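Glucose-1-phosphate thymidylyltransferase (Bacillus anthracis, PDB 4ECM) catalyses the transfer of a thymidylyl group from dTTP to glucose 1-phosphate, giving dTDP-glucose and pyrophosphate, the first step of dTDP-L-rhamnose biosynthesis. Local coordinates at residues A[223-226]-A[227-231]. Residues are numbered along the deposited sequence; the frame is centred on the assembly and turned at random.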
loop_
_atom_site.group_PDB
_atom_site.type_symbol
_atom_site.label_atom_id
_atom_site.label_comp_id
_atom_site.label_asym_id
_atom_site.label_seq_id
_atom_site.Cartn_x
_atom_site.Cartn_y
_atom_site.Cartn_z
ATOM N N ASN A 223 -28.964 22.454 -2.820
ATOM C CA ASN A 223 -29.577 23.205 -1.726
ATOM C C ASN A 223 -30.586 24.241 -2.252
ATOM O O ASN A 223 -31.664 24.399 -1.672
ATOM C CB ASN A 223 -28.496 23.787 -0.815
ATOM C CG ASN A 223 -27.682 22.691 -0.145
ATOM O OD1 ASN A 223 -28.215 21.608 0.103
ATOM N ND2 ASN A 223 -26.396 22.952 0.147
ATOM N N ASN A 224 -30.265 24.898 -3.364
ATOM C CA ASN A 224 -31.195 25.858 -3.969
ATOM C C ASN A 224 -32.461 25.173 -4.549
ATOM O O ASN A 224 -33.542 25.757 -4.529
ATOM C CB ASN A 224 -30.497 26.726 -5.038
ATOM C CG ASN A 224 -29.689 27.886 -4.435
ATOM O OD1 ASN A 224 -30.101 28.479 -3.445
ATOM N ND2 ASN A 224 -28.564 28.234 -5.067
ATOM N N TRP A 225 -32.320 23.946 -5.062
ATOM C CA TRP A 225 -33.461 23.180 -5.597
ATOM C C TRP A 225 -34.454 22.936 -4.471
ATOM O O TRP A 225 -35.647 23.212 -4.609
ATOM C CB TRP A 225 -32.987 21.856 -6.239
ATOM C CG TRP A 225 -34.095 20.916 -6.657
ATOM C CD1 TRP A 225 -34.949 21.070 -7.715
ATOM C CD2 TRP A 225 -34.446 19.655 -6.035
ATOM N NE1 TRP A 225 -35.816 20.007 -7.777
ATOM C CE2 TRP A 225 -35.534 19.123 -6.764
ATOM C CE3 TRP A 225 -33.950 18.931 -4.930
ATOM C CZ2 TRP A 225 -36.140 17.889 -6.430
ATOM C CZ3 TRP A 225 -34.552 17.715 -4.597
ATOM C CH2 TRP A 225 -35.646 17.213 -5.344
ATOM N N TYR A 226 -33.965 22.434 -3.342
ATOM C CA TYR A 226 -34.834 22.244 -2.176
ATOM C C TYR A 226 -35.437 23.568 -1.698
ATOM O O TYR A 226 -36.591 23.609 -1.281
ATOM C CB TYR A 226 -34.075 21.638 -1.017
ATOM C CG TYR A 226 -33.881 20.137 -1.026
ATOM C CD1 TYR A 226 -34.921 19.283 -0.662
ATOM C CD2 TYR A 226 -32.643 19.578 -1.293
ATOM C CE1 TYR A 226 -34.739 17.910 -0.603
ATOM C CE2 TYR A 226 -32.444 18.199 -1.235
ATOM C CZ TYR A 226 -33.494 17.371 -0.890
ATOM O OH TYR A 226 -33.295 16.004 -0.814
ATOM N N LEU A 227 -34.632 24.636 -1.750
ATOM C CA LEU A 227 -35.065 25.969 -1.330
ATOM C C LEU A 227 -36.240 26.467 -2.185
ATOM O O LEU A 227 -37.259 26.873 -1.643
ATOM C CB LEU A 227 -33.898 26.960 -1.376
ATOM C CG LEU A 227 -34.207 28.411 -0.992
ATOM C CD1 LEU A 227 -34.832 28.490 0.407
ATOM C CD2 LEU A 227 -32.932 29.243 -1.077
ATOM N N LYS A 228 -36.095 26.422 -3.506
ATOM C CA LYS A 228 -37.174 26.827 -4.417
ATOM C C LYS A 228 -38.423 25.990 -4.215
ATOM O O LYS A 228 -39.518 26.448 -4.493
ATOM C CB LYS A 228 -36.759 26.712 -5.880
ATOM C CG LYS A 228 -35.708 27.713 -6.319
ATOM C CD LYS A 228 -35.555 27.677 -7.834
ATOM C CE LYS A 228 -34.559 28.721 -8.329
ATOM N NZ LYS A 228 -34.585 28.829 -9.829
ATOM N N ARG A 229 -38.262 24.750 -3.759
ATOM C CA ARG A 229 -39.426 23.914 -3.498
ATOM C C ARG A 229 -40.062 24.274 -2.146
ATOM O O ARG A 229 -41.112 23.755 -1.799
ATOM C CB ARG A 229 -39.075 22.429 -3.586
ATOM C CG ARG A 229 -38.759 21.936 -5.017
ATOM C CD ARG A 229 -38.404 20.421 -5.060
ATOM N NE ARG A 229 -39.425 19.627 -4.366
ATOM C CZ ARG A 229 -39.217 18.806 -3.331
ATOM N NH1 ARG A 229 -40.258 18.188 -2.774
ATOM N NH2 ARG A 229 -37.995 18.563 -2.864
ATOM N N GLY A 230 -39.430 25.171 -1.392
ATOM C CA GLY A 230 -39.983 25.618 -0.120
ATOM C C GLY A 230 -39.873 24.605 1.015
ATOM O O GLY A 230 -40.596 24.715 2.012
ATOM N N VAL A 231 -38.964 23.637 0.885
ATOM C CA VAL A 231 -38.800 22.605 1.922
ATOM C C VAL A 231 -37.369 22.549 2.536
ATOM O O VAL A 231 -36.989 21.554 3.171
ATOM C CB VAL A 231 -39.252 21.229 1.391
ATOM C CG1 VAL A 231 -40.788 21.285 1.036
ATOM C CG2 VAL A 231 -38.415 20.813 0.175
#
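Arg229 lays its aliphatic chain over one face of the Trp225 indole, one turn back along helix 219-228, where the helix closes in a Schellman motif. Its CD makes a CH-pi contact 4.0 Å from the centroid of the five-membered ring, and a bend at chi3 (51°) brings the guanidinium back beside the six-membered ring as an off-centre cation-pi partner, CZ 4.8 Å from that centroid. The two planes are 35° apart, tilted rather than parallel. An arginine suits the place because methylenes and charge both find a partner on the broad indole: NH1 goes on to a salt bridge with Glu151, while NH2 stands obliquely to the Tyr226 ring, 3.8 Å from CD1.

Tyr226 takes Trp225 CZ3 over the centre of one face and Val231 CG2 at its edge, in plane, with CG2 3.9 Å from CD1. Tyrosine joins this apolar ring to a hydroxyl that is hydrogen-bonded to Asp199, just after strand 190-198.

The main chain leaves the helix at Gly230, with a positive phi (74°) that a residue lacking a side chain adopts most easily. The regular bond from Lys228 N to Asn224 O (2.8 Å) belongs to the last turn. Val231, which also bonds through its backbone to Ala153 of strand 153-159, completes the Schellman motif with its 6→1 bond: its N donates to Tyr226 O, five residues back, at 3.2 Å with an N-H...O angle of 162°.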